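PDB 2H9F: hypothetical protein from Pseudomonas aeruginosa, which probably isomerises methylaconitate, as a member of the PrpF family of methylaconitate isomerases. Local coordinates for residues D201-V204 with G208-K211; T234-E239 with R289-K294; R252-G257 with T272-P277. All coordinates share one frame; numbering follows the deposited sequence.

Interaction 1 of 3, residues D201-V204 with G208-K211; sequences DLEV and GTFK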
ATOM      1  N   ASP A 201     -46.334   7.247  -6.719  1.00 37.43           N
ATOM      2  CA  ASP A 201     -46.406   8.684  -6.434  1.00 40.38           C
ATOM      3  C   ASP A 201     -45.843   8.864  -5.044  1.00 40.00           C
ATOM      4  O   ASP A 201     -46.431   8.410  -4.084  1.00 40.04           O
ATOM      5  CB  ASP A 201     -47.831   9.188  -6.558  1.00 40.46           C
ATOM      6  CG  ASP A 201     -48.312   9.167  -8.002  1.00 45.39           C
ATOM      7  OD1 ASP A 201     -47.586   9.711  -8.868  1.00 50.46           O
ATOM      8  OD2 ASP A 201     -49.392   8.595  -8.277  1.00 51.04           O
ATOM      9  N   LEU A 202     -44.644   9.436  -4.959  1.00 40.09           N
ATOM     10  CA  LEU A 202     -43.946   9.527  -3.695  1.00 39.52           C
ATOM     11  C   LEU A 202     -44.233  10.871  -3.075  1.00 40.08           C
ATOM     12  O   LEU A 202     -43.811  11.896  -3.593  1.00 40.97           O
ATOM     13  CB  LEU A 202     -42.445   9.357  -3.908  1.00 39.06           C
ATOM     14  CG  LEU A 202     -41.578   9.357  -2.639  1.00 38.21           C
ATOM     15  CD1 LEU A 202     -41.878   8.151  -1.742  1.00 39.04           C
ATOM     16  CD2 LEU A 202     -40.098   9.444  -3.069  1.00 37.48           C
ATOM     17  N   GLU A 203     -44.918  10.857  -1.946  1.00 40.24           N
ATOM     18  CA  GLU A 203     -45.221  12.081  -1.215  1.00 41.47           C
ATOM     19  C   GLU A 203     -44.061  12.507  -0.316  1.00 40.31           C
ATOM     20  O   GLU A 203     -43.705  11.797   0.630  1.00 38.75           O
ATOM     21  CB  GLU A 203     -46.426  11.866  -0.331  1.00 42.29           C
ATOM     22  CG  GLU A 203     -47.766  12.217  -0.932  1.00 49.89           C
ATOM     23  CD  GLU A 203     -48.754  12.540   0.180  1.00 58.41           C
ATOM     24  OE1 GLU A 203     -48.699  13.678   0.721  1.00 63.18           O
ATOM     25  OE2 GLU A 203     -49.549  11.643   0.554  1.00 64.54           O
ATOM     26  N   VAL A 204     -43.501  13.681  -0.598  1.00 38.25           N
ATOM     27  CA  VAL A 204     -42.434  14.248   0.211  1.00 38.65           C
ATOM     28  C   VAL A 204     -42.936  15.531   0.908  1.00 39.60           C
ATOM     29  O   VAL A 204     -42.976  16.611   0.298  1.00 37.70           O
ATOM     30  CB  VAL A 204     -41.191  14.546  -0.645  1.00 39.52           C
ATOM     31  CG1 VAL A 204     -39.987  14.839   0.262  1.00 37.10           C
ATOM     32  CG2 VAL A 204     -40.902  13.367  -1.616  1.00 35.82           C
ATOM     33  N   GLY A 208     -43.025  18.092  -2.205  1.00 41.00           N
ATOM     34  CA  GLY A 208     -43.847  17.757  -3.377  1.00 41.32           C
ATOM     35  C   GLY A 208     -44.268  16.299  -3.455  1.00 40.21           C
ATOM     36  O   GLY A 208     -43.987  15.504  -2.555  1.00 39.39           O
ATOM     37  N   THR A 209     -44.966  15.963  -4.529  1.00 39.10           N
ATOM     38  CA  THR A 209     -45.311  14.578  -4.813  1.00 40.88           C
ATOM     39  C   THR A 209     -44.698  14.249  -6.168  1.00 40.83           C
ATOM     40  O   THR A 209     -44.912  14.951  -7.147  1.00 42.80           O
ATOM     41  CB  THR A 209     -46.823  14.338  -4.765  1.00 40.43           C
ATOM     42  OG1 THR A 209     -47.259  14.527  -3.420  1.00 43.51           O
ATOM     43  CG2 THR A 209     -47.170  12.923  -5.191  1.00 40.19           C
ATOM     44  N   PHE A 210     -43.886  13.205  -6.202  1.00 41.27           N
ATOM     45  CA  PHE A 210     -43.030  12.957  -7.346  1.00 39.91           C
ATOM     46  C   PHE A 210     -43.176  11.529  -7.824  1.00 40.25           C
ATOM     47  O   PHE A 210     -43.339  10.643  -7.024  1.00 40.31           O
ATOM     48  CB  PHE A 210     -41.583  13.181  -6.942  1.00 40.31           C
ATOM     49  CG  PHE A 210     -41.283  14.582  -6.487  1.00 42.19           C
ATOM     50  CD1 PHE A 210     -41.553  15.665  -7.305  1.00 40.69           C
ATOM     51  CD2 PHE A 210     -40.730  14.820  -5.237  1.00 41.03           C
ATOM     52  CE1 PHE A 210     -41.275  16.965  -6.882  1.00 43.26           C
ATOM     53  CE2 PHE A 210     -40.452  16.123  -4.810  1.00 45.41           C
ATOM     54  CZ  PHE A 210     -40.713  17.189  -5.637  1.00 40.69           C
ATOM     55  N   LYS A 211     -43.062  11.300  -9.128  1.00 40.82           N
ATOM     56  CA  LYS A 211     -42.947   9.945  -9.627  1.00 39.18           C
ATOM     57  C   LYS A 211     -41.653   9.342  -9.096  1.00 38.10           C
ATOM     58  O   LYS A 211     -40.628  10.006  -8.988  1.00 33.30           O
ATOM     59  CB  LYS A 211     -42.954   9.912 -11.147  1.00 38.70           C
ATOM     60  CG  LYS A 211     -44.248  10.390 -11.821  1.00 41.12           C
ATOM     61  CD  LYS A 211     -45.440   9.550 -11.426  1.00 43.46           C
ATOM     62  CE  LYS A 211     -46.733  10.060 -12.058  1.00 44.92           C
ATOM     63  NZ  LYS A 211     -47.946   9.350 -11.520  1.00 43.85           N
TER

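Interaction 2 of 3, residues T234-E239 with R289-K294; sequences TELREE and RTASGK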
ATOM      1  N   THR A 234     -27.816  16.751 -15.791  1.00 42.68           N
ATOM      2  CA  THR A 234     -26.421  16.920 -16.188  1.00 40.03           C
ATOM      3  C   THR A 234     -25.545  17.501 -15.061  1.00 42.51           C
ATOM      4  O   THR A 234     -24.329  17.575 -15.192  1.00 42.83           O
ATOM      5  CB  THR A 234     -26.333  17.861 -17.404  1.00 40.88           C
ATOM      6  OG1 THR A 234     -26.916  19.122 -17.075  1.00 37.71           O
ATOM      7  CG2 THR A 234     -27.080  17.275 -18.579  1.00 34.72           C
ATOM      8  N   GLU A 235     -26.163  17.899 -13.955  1.00 42.94           N
ATOM      9  CA  GLU A 235     -25.464  18.598 -12.892  1.00 43.48           C
ATOM     10  C   GLU A 235     -24.191  17.897 -12.405  1.00 45.62           C
ATOM     11  O   GLU A 235     -24.155  16.664 -12.256  1.00 47.17           O
ATOM     12  CB  GLU A 235     -26.402  18.797 -11.711  1.00 44.59           C
ATOM     13  CG  GLU A 235     -27.442  19.918 -11.875  1.00 47.39           C
ATOM     14  CD  GLU A 235     -28.681  19.536 -12.678  1.00 49.88           C
ATOM     15  OE1 GLU A 235     -28.841  18.328 -12.990  1.00 41.88           O
ATOM     16  OE2 GLU A 235     -29.485  20.471 -12.960  1.00 46.07           O
ATOM     17  N   LEU A 236     -23.155  18.689 -12.134  1.00 43.03           N
ATOM     18  CA  LEU A 236     -21.917  18.187 -11.550  1.00 43.17           C
ATOM     19  C   LEU A 236     -21.859  18.459 -10.039  1.00 42.64           C
ATOM     20  O   LEU A 236     -22.755  19.069  -9.458  1.00 44.11           O
ATOM     21  CB  LEU A 236     -20.712  18.839 -12.228  1.00 45.29           C
ATOM     22  CG  LEU A 236     -20.653  18.740 -13.747  1.00 43.22           C
ATOM     23  CD1 LEU A 236     -19.517  19.614 -14.250  1.00 46.07           C
ATOM     24  CD2 LEU A 236     -20.518  17.274 -14.210  1.00 48.14           C
ATOM     25  N   ARG A 237     -20.804  17.989  -9.393  1.00 41.52           N
ATOM     26  CA  ARG A 237     -20.754  18.070  -7.947  1.00 41.67           C
ATOM     27  C   ARG A 237     -20.779  19.491  -7.432  1.00 39.60           C
ATOM     28  O   ARG A 237     -21.497  19.795  -6.495  1.00 37.80           O
ATOM     29  CB  ARG A 237     -19.534  17.347  -7.426  1.00 43.63           C
ATOM     30  CG  ARG A 237     -19.707  15.854  -7.454  1.00 45.87           C
ATOM     31  CD  ARG A 237     -18.572  15.172  -6.732  1.00 49.78           C
ATOM     32  NE  ARG A 237     -17.307  15.559  -7.325  1.00 50.96           N
ATOM     33  CZ  ARG A 237     -16.115  15.438  -6.740  1.00 54.57           C
ATOM     34  NH1 ARG A 237     -15.977  14.901  -5.525  1.00 54.86           N
ATOM     35  NH2 ARG A 237     -15.047  15.846  -7.402  1.00 55.75           N
ATOM     36  N   GLU A 238     -20.011  20.377  -8.050  1.00 39.77           N
ATOM     37  CA  GLU A 238     -19.917  21.716  -7.512  1.00 43.59           C
ATOM     38  C   GLU A 238     -21.267  22.437  -7.403  1.00 41.84           C
ATOM     39  O   GLU A 238     -21.474  23.231  -6.492  1.00 43.29           O
ATOM     40  CB  GLU A 238     -18.937  22.549  -8.318  1.00 40.85           C
ATOM     41  CG  GLU A 238     -18.542  23.837  -7.635  1.00 52.29           C
ATOM     42  CD  GLU A 238     -17.652  24.741  -8.516  1.00 52.68           C
ATOM     43  OE1 GLU A 238     -17.222  24.276  -9.604  1.00 64.67           O
ATOM     44  OE2 GLU A 238     -17.394  25.913  -8.121  1.00 63.02           O
ATOM     45  N   GLU A 239     -22.196  22.174  -8.313  1.00 41.05           N
ATOM     46  CA  GLU A 239     -23.450  22.935  -8.298  1.00 40.99           C
ATOM     47  C   GLU A 239     -24.473  22.352  -7.336  1.00 39.66           C
ATOM     48  O   GLU A 239     -25.535  22.927  -7.157  1.00 38.65           O
ATOM     49  CB  GLU A 239     -24.042  23.167  -9.706  1.00 38.15           C
ATOM     50  CG  GLU A 239     -24.311  21.950 -10.503  1.00 44.22           C
ATOM     51  CD  GLU A 239     -24.537  22.218 -12.006  1.00 42.80           C
ATOM     52  OE1 GLU A 239     -25.636  22.717 -12.381  1.00 37.54           O
ATOM     53  OE2 GLU A 239     -23.616  21.869 -12.791  1.00 42.81           O
ATOM     54  N   ARG A 289     -20.782  18.612 -20.376  1.00 46.80           N
ATOM     55  CA  ARG A 289     -19.352  18.639 -20.098  1.00 48.92           C
ATOM     56  C   ARG A 289     -19.112  18.326 -18.614  1.00 52.16           C
ATOM     57  O   ARG A 289     -19.825  18.805 -17.743  1.00 55.61           O
ATOM     58  CB  ARG A 289     -18.789  20.009 -20.447  1.00 49.52           C
ATOM     59  CG  ARG A 289     -17.321  20.023 -20.780  1.00 48.74           C
ATOM     60  CD  ARG A 289     -16.873  21.411 -21.169  1.00 51.05           C
ATOM     61  NE  ARG A 289     -17.358  21.876 -22.479  1.00 53.18           N
ATOM     62  CZ  ARG A 289     -16.893  21.477 -23.671  1.00 59.30           C
ATOM     63  NH1 ARG A 289     -15.963  20.532 -23.754  1.00 62.18           N
ATOM     64  NH2 ARG A 289     -17.371  22.014 -24.802  1.00 58.57           N
ATOM     65  N   THR A 290     -18.104  17.519 -18.328  1.00 52.44           N
ATOM     66  CA  THR A 290     -17.629  17.330 -16.951  1.00 49.17           C
ATOM     67  C   THR A 290     -16.835  18.562 -16.330  1.00 50.08           C
ATOM     68  O   THR A 290     -16.424  19.514 -17.039  1.00 44.14           O
ATOM     69  CB  THR A 290     -16.745  16.098 -16.931  1.00 47.89           C
ATOM     70  OG1 THR A 290     -15.533  16.471 -17.589  1.00 40.21           O
ATOM     71  CG2 THR A 290     -17.441  14.902 -17.683  1.00 39.66           C
ATOM     72  N   ALA A 291     -16.655  18.531 -14.993  1.00 52.90           N
ATOM     73  CA  ALA A 291     -15.751  19.451 -14.241  1.00 52.04           C
ATOM     74  C   ALA A 291     -14.342  19.427 -14.848  1.00 53.63           C
ATOM     75  O   ALA A 291     -13.752  20.499 -15.089  1.00 54.68           O
ATOM     76  CB  ALA A 291     -15.697  19.082 -12.725  1.00 50.90           C
ATOM     77  N   SER A 292     -13.818  18.216 -15.126  1.00 53.58           N
ATOM     78  CA  SER A 292     -12.572  18.065 -15.942  1.00 53.16           C
ATOM     79  C   SER A 292     -12.580  18.914 -17.255  1.00 51.40           C
ATOM     80  O   SER A 292     -11.642  19.662 -17.521  1.00 50.62           O
ATOM     81  CB  SER A 292     -12.249  16.561 -16.214  1.00 53.80           C
ATOM     82  OG  SER A 292     -12.992  15.929 -17.251  1.00 50.92           O
ATOM     83  N   GLY A 293     -13.664  18.813 -18.036  1.00 51.02           N
ATOM     84  CA  GLY A 293     -13.798  19.508 -19.331  1.00 50.96           C
ATOM     85  C   GLY A 293     -14.141  18.620 -20.535  1.00 49.41           C
ATOM     86  O   GLY A 293     -14.186  19.089 -21.675  1.00 49.40           O
ATOM     87  N   LYS A 294     -14.386  17.343 -20.295  1.00 46.80           N
ATOM     88  CA  LYS A 294     -14.599  16.392 -21.375  1.00 47.26           C
ATOM     89  C   LYS A 294     -16.089  16.361 -21.755  1.00 46.48           C
ATOM     90  O   LYS A 294     -16.940  16.412 -20.883  1.00 42.97           O
ATOM     91  CB  LYS A 294     -14.129  15.041 -20.866  1.00 46.68           C
ATOM     92  CG  LYS A 294     -14.463  13.824 -21.696  1.00 46.99           C
ATOM     93  CD  LYS A 294     -14.039  12.543 -20.892  1.00 53.08           C
ATOM     94  CE  LYS A 294     -14.681  12.403 -19.462  1.00 50.55           C
ATOM     95  NZ  LYS A 294     -14.664  10.984 -18.939  1.00 45.46           N
TER

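Interaction 3 of 3, residues R252-G257 with T272-P277; sequences RIRVAG and TRQHTP. With SO4 (sulfate ion), chain F.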
ATOM      1  N   ARG A 252     -34.778  14.729   2.137  1.00 40.64           N
ATOM      2  CA  ARG A 252     -36.200  14.592   2.440  1.00 41.95           C
ATOM      3  C   ARG A 252     -36.870  13.604   1.502  1.00 40.47           C
ATOM      4  O   ARG A 252     -37.729  12.808   1.905  1.00 40.19           O
ATOM      5  CB  ARG A 252     -36.880  15.963   2.427  1.00 44.29           C
ATOM      6  CG  ARG A 252     -36.754  16.618   3.790  1.00 49.41           C
ATOM      7  CD  ARG A 252     -36.477  18.072   3.718  1.00 60.61           C
ATOM      8  NE  ARG A 252     -37.706  18.843   3.598  1.00 65.63           N
ATOM      9  CZ  ARG A 252     -38.429  19.295   4.619  1.00 67.25           C
ATOM     10  NH1 ARG A 252     -38.076  19.054   5.889  1.00 69.88           N
ATOM     11  NH2 ARG A 252     -39.531  19.991   4.354  1.00 66.52           N
ATOM     12  N   ILE A 253     -36.434  13.630   0.257  1.00 39.70           N
ATOM     13  CA  ILE A 253     -36.936  12.691  -0.741  1.00 40.77           C
ATOM     14  C   ILE A 253     -36.449  11.290  -0.399  1.00 39.40           C
ATOM     15  O   ILE A 253     -37.235  10.318  -0.407  1.00 40.30           O
ATOM     16  CB  ILE A 253     -36.507  13.063  -2.169  1.00 39.14           C
ATOM     17  CG1 ILE A 253     -36.936  14.505  -2.512  1.00 43.49           C
ATOM     18  CG2 ILE A 253     -37.164  12.117  -3.151  1.00 42.33           C
ATOM     19  CD1 ILE A 253     -36.479  15.016  -3.822  1.00 41.02           C
ATOM     20  N   ARG A 254     -35.171  11.195  -0.039  1.00 37.09           N
ATOM     21  CA  ARG A 254     -34.585   9.917   0.316  1.00 36.82           C
ATOM     22  C   ARG A 254     -35.352   9.320   1.517  1.00 36.40           C
ATOM     23  O   ARG A 254     -35.694   8.154   1.515  1.00 36.57           O
ATOM     24  CB  ARG A 254     -33.084  10.077   0.640  1.00 37.36           C
ATOM     25  CG  ARG A 254     -32.283   8.749   0.635  1.00 38.72           C
ATOM     26  CD  ARG A 254     -30.826   8.909   1.117  1.00 37.22           C
ATOM     27  NE  ARG A 254     -30.757   9.141   2.558  1.00 39.33           N
ATOM     28  CZ  ARG A 254     -30.794   8.202   3.511  1.00 37.04           C
ATOM     29  NH1 ARG A 254     -30.818   6.917   3.245  1.00 40.31           N
ATOM     30  NH2 ARG A 254     -30.749   8.571   4.765  1.00 34.72           N
ATOM     31  N   VAL A 255     -35.649  10.143   2.517  1.00 37.41           N
ATOM     32  CA  VAL A 255     -36.374   9.678   3.720  1.00 36.14           C
ATOM     33  C   VAL A 255     -37.809   9.228   3.406  1.00 34.38           C
ATOM     34  O   VAL A 255     -38.292   8.204   3.915  1.00 37.38           O
ATOM     35  CB  VAL A 255     -36.354  10.799   4.821  1.00 38.01           C
ATOM     36  CG1 VAL A 255     -37.239  10.450   6.012  1.00 36.34           C
ATOM     37  CG2 VAL A 255     -34.919  11.048   5.288  1.00 36.22           C
ATOM     38  N   ALA A 256     -38.488  10.003   2.574  1.00 37.22           N
ATOM     39  CA  ALA A 256     -39.823   9.663   2.099  1.00 37.88           C
ATOM     40  C   ALA A 256     -39.837   8.271   1.416  1.00 38.60           C
ATOM     41  O   ALA A 256     -40.686   7.431   1.721  1.00 40.02           O
ATOM     42  CB  ALA A 256     -40.320  10.746   1.158  1.00 37.58           C
ATOM     43  N   GLY A 257     -38.871   8.022   0.540  1.00 39.56           N
ATOM     44  CA  GLY A 257     -38.731   6.709  -0.115  1.00 39.73           C
ATOM     45  C   GLY A 257     -38.379   5.597   0.850  1.00 40.71           C
ATOM     46  O   GLY A 257     -38.889   4.479   0.721  1.00 41.54           O
ATOM     47  N   THR A 272     -30.065   8.039  11.494  1.00 55.33           N
ATOM     48  CA  THR A 272     -29.076   7.033  11.826  1.00 55.56           C
ATOM     49  C   THR A 272     -29.131   5.886  10.814  1.00 56.57           C
ATOM     50  O   THR A 272     -28.739   4.771  11.112  1.00 58.24           O
ATOM     51  CB  THR A 272     -29.317   6.521  13.257  1.00 55.96           C
ATOM     52  OG1 THR A 272     -30.532   5.770  13.291  1.00 55.75           O
ATOM     53  CG2 THR A 272     -29.419   7.697  14.247  1.00 52.09           C
ATOM     54  N   ARG A 273     -29.634   6.161   9.618  1.00 56.90           N
ATOM     55  CA  ARG A 273     -29.604   5.194   8.525  1.00 57.73           C
ATOM     56  C   ARG A 273     -29.332   5.938   7.232  1.00 53.58           C
ATOM     57  O   ARG A 273     -30.217   6.153   6.416  1.00 50.95           O
ATOM     58  CB  ARG A 273     -30.913   4.413   8.438  1.00 59.80           C
ATOM     59  CG  ARG A 273     -30.831   3.210   7.475  1.00 64.45           C
ATOM     60  CD  ARG A 273     -32.167   2.933   6.751  1.00 65.17           C
ATOM     61  NE  ARG A 273     -32.105   1.752   5.876  1.00 67.71           N
ATOM     62  CZ  ARG A 273     -32.180   0.488   6.302  1.00 71.46           C
ATOM     63  NH1 ARG A 273     -32.320   0.207   7.594  1.00 73.99           N
ATOM     64  NH2 ARG A 273     -32.113  -0.513   5.429  1.00 71.22           N
ATOM     65  N   GLN A 274     -28.083   6.342   7.077  1.00 50.07           N
ATOM     66  CA  GLN A 274     -27.680   7.223   6.001  1.00 48.93           C
ATOM     67  C   GLN A 274     -27.206   6.469   4.752  1.00 45.92           C
ATOM     68  O   GLN A 274     -27.056   7.081   3.702  1.00 48.97           O
ATOM     69  CB  GLN A 274     -26.578   8.178   6.500  1.00 49.37           C
ATOM     70  CG  GLN A 274     -27.068   9.286   7.442  1.00 46.83           C
ATOM     71  CD  GLN A 274     -28.011  10.281   6.752  1.00 49.72           C
ATOM     72  OE1 GLN A 274     -27.633  10.955   5.771  1.00 39.56           O
ATOM     73  NE2 GLN A 274     -29.250  10.368   7.252  1.00 41.91           N
ATOM     74  N   HIS A 275     -26.974   5.161   4.865  1.00 45.74           N
ATOM     75  CA  HIS A 275     -26.372   4.383   3.772  1.00 45.68           C
ATOM     76  C   HIS A 275     -27.375   3.870   2.761  1.00 44.10           C
ATOM     77  O   HIS A 275     -27.054   3.783   1.587  1.00 44.23           O
ATOM     78  CB  HIS A 275     -25.567   3.197   4.294  1.00 46.50           C
ATOM     79  CG  HIS A 275     -24.347   3.590   5.060  1.00 49.81           C
ATOM     80  ND1 HIS A 275     -23.135   3.842   4.451  1.00 49.90           N
ATOM     81  CD2 HIS A 275     -24.154   3.783   6.386  1.00 51.63           C
ATOM     82  CE1 HIS A 275     -22.247   4.170   5.372  1.00 51.55           C
ATOM     83  NE2 HIS A 275     -22.840   4.148   6.553  1.00 54.07           N
ATOM     84  N   THR A 276     -28.562   3.495   3.217  1.00 42.52           N
ATOM     85  CA  THR A 276     -29.611   3.029   2.332  1.00 43.24           C
ATOM     86  C   THR A 276     -30.932   3.642   2.772  1.00 44.25           C
ATOM     87  O   THR A 276     -31.109   3.911   3.953  1.00 44.28           O
ATOM     88  CB  THR A 276     -29.756   1.492   2.339  1.00 43.86           C
ATOM     89  OG1 THR A 276     -30.161   1.036   3.633  1.00 45.49           O
ATOM     90  CG2 THR A 276     -28.470   0.826   1.966  1.00 46.70           C
ATOM     91  N   PRO A 277     -31.866   3.862   1.831  1.00 42.46           N
ATOM     92  CA  PRO A 277     -31.690   3.668   0.394  1.00 40.42           C
ATOM     93  C   PRO A 277     -30.811   4.761  -0.173  1.00 38.77           C
ATOM     94  O   PRO A 277     -30.621   5.780   0.472  1.00 37.19           O
ATOM     95  CB  PRO A 277     -33.112   3.793  -0.140  1.00 40.95           C
ATOM     96  CG  PRO A 277     -33.758   4.727   0.780  1.00 41.31           C
ATOM     97  CD  PRO A 277     -33.240   4.284   2.143  1.00 42.78           C
TER
HETATM   98  S   SO4 F 400     -22.877   2.021   1.260  1.00 73.89           S
HETATM   99  O1  SO4 F 400     -23.745   1.094   2.010  1.00 76.65           O
HETATM  100  O2  SO4 F 400     -21.451   1.694   1.392  1.00 69.99           O
HETATM  101  O3  SO4 F 400     -23.204   1.804  -0.151  1.00 77.48           O
HETATM  102  O4  SO4 F 400     -23.142   3.409   1.704  1.00 70.89           O

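Interaction 1 of 3, residues D201-V204 with G208-K211
Asp201 and Lys211 face each other as a non-hydrogen-bonded antiparallel pair, their side chains side by side and pointing the same way. Lys211 NZ meets Asp201 OD1 at 2.7 Å on the oxygen's syn lone pair, closing a salt bridge. The lysine chain bends at chi2 (-61°) and is extended beyond it, which swings the ammonium back toward the aspartate. On the same face the methyl CG2 of Thr209 lies 4.0 Å from Asp201 CB, and Thr209 OG1 comes against Glu203 CG.

On the other face Val204 CG2 approaches Phe210 CD2 at 3.9 Å, obliquely to the ring, with the two side chains crossing at about a right angle. Gly208 C sits 4.0 Å above one face of the Phe210 ring, toward the rim. At phi 156° a side chain would be jammed against the preceding carbonyl O, which calls for glycine.

Beneath these groups two hydrogen-bonded pairs join the strands. Leu202 N to Phe210 O and Val204 N to Gly208 O are both 2.7 Å; Phe210 N to Leu202 O and Gly208 N to Val204 O are both 2.9 Å. Further out, Leu202 and Val204 pack on helix 244-260, Phe210 on its Arg249 and on Glu228 and Ile229, and Lys211 N donates to Glu228. This is an antiparallel beta hairpin, strands 200-204 and 208-216, with one apolar face laid on a helix and one polar face outward.

Interaction 2 of 3, residues T234-E239 with R289-K294
The loop of the small hairpin formed by strands 288-289 and 295-296 receives one leucine from the segment leading into the short helix 238-241. That leucine, Leu236, carries the contact. Leu236 CD1 lies over the backbone between Arg289 and Ala291, 3.6 Å from Thr290 C; its still closer approach to Ala291 N is too short to be read literally. Both methyls rest against the same run of backbone, CD1 toward Ala291 N and CD2 toward Arg289 O and Thr290 CA, with Leu236 CD2 3.9 Å from Arg289 O. The methyl of Ala291 adds the side-chain contact, Ala291 CB to Leu236 CD1 at 4.1 Å. With chi1 at -54°, CG stands anti to the carbonyl carbon, and chi2 of 172° extends CD1 toward the turn.

Each partner is braced within its own segment. Leu236 N points almost straight at Glu239 OE2 (3.3 Å, 174° at the hydrogen), meeting the oxygen from above the carboxylate plane. In the turn Thr290 OG1 is paired with Ser292 OG at 2.6 Å and also accepts from Lys294 N. Arg289 NH1 donates to Gly293 O, which lies close to the guanidinium plane. Thr290 N bonds to Lys294 O, closing the base of the turn, and Gly293 takes a positive phi that calls for glycine.

Around this, Pro353 also touches Leu236, and Arg306 binds the carbonyls of Thr234 and Glu235. The contact is apolar packing of a single leucine against the backbone of a beta-hairpin turn that is knit together by its own side chains.

Interaction 3 of 3, residues R252-G257 with T272-P277
Arg254 reaches from helix 244-260 to the backbone of the loop 272-277, and hydrogen bonds carry most of the contact. Arg254 NH1 donates to Pro277 O at 3.0 Å and 172°, in the carbonyl plane and on a lone pair, with the acceptor nearly in the guanidinium plane. Arg254 NH2 gives a second bond of 3.0 Å to Arg273 O, which NH1 also meets in a longer, weak bond. The guanidinium therefore grips two carbonyls along its edge. Its chain leaves the helix with CG anti to the backbone N, then bends at chi3 (72°), which turns the flat end onto the loop.

Charge pairing lies just behind: Glu251, one turn earlier on the helix, forms a salt bridge with Arg254 NE through OE1 and accepts from Gln274 NE2 through OE2. Gln274 NE2 also bonds to Ala270 O. One carboxylate thus positions both the arginine and the glutamine, and its negative charge should favour the guanidinium there.

In the fold this is where the chain, having left helix 244-260, comes back beside it to enter strand 278-283. A cis peptide before Pro277 shapes that turn, and Arg273 reaches over Thr276 with weak bonds to its OG1 and O.

Nonbonded packing is slighter. Gln274 O sits 3.8 Å above one face of the Arg254 guanidinium, toward its rim, and the Gln274 amide plane is 74° from that of the guanidinium. Pro277 CD touches Arg254 NH1 at 3.7 Å, while the proline also packs on Pro220 and Val222.

A sulfate, probably from the crystallisation liquor, is held on the side of the loop away from Arg254: His275 ND1 donates to sulfate O4 at 2.8 Å, in the ring plane, and Lys278 NZ binds the same ion.

From the N terminus, interaction 1 comes first and closes the short hairpin loop between strands 200-204 and 208-216. It is finished before the other two begin. Interaction 2 then opens at 234-239 and closes a loop of some fifty residues when 289-294 arrives; interaction 3 falls wholly within that span, bringing 272-277 back to the helix 244-260. Interactions 1 and 3 touch on that helix: Val204 CG1 lies 3.5 Å from Arg252 O, and Leu202 packs on Ile253, so the helix stands between the hairpin and the returning loop. Interaction 2 is separate, its nearest atoms about 12 Å from interaction 3 and about 14 Å from interaction 1.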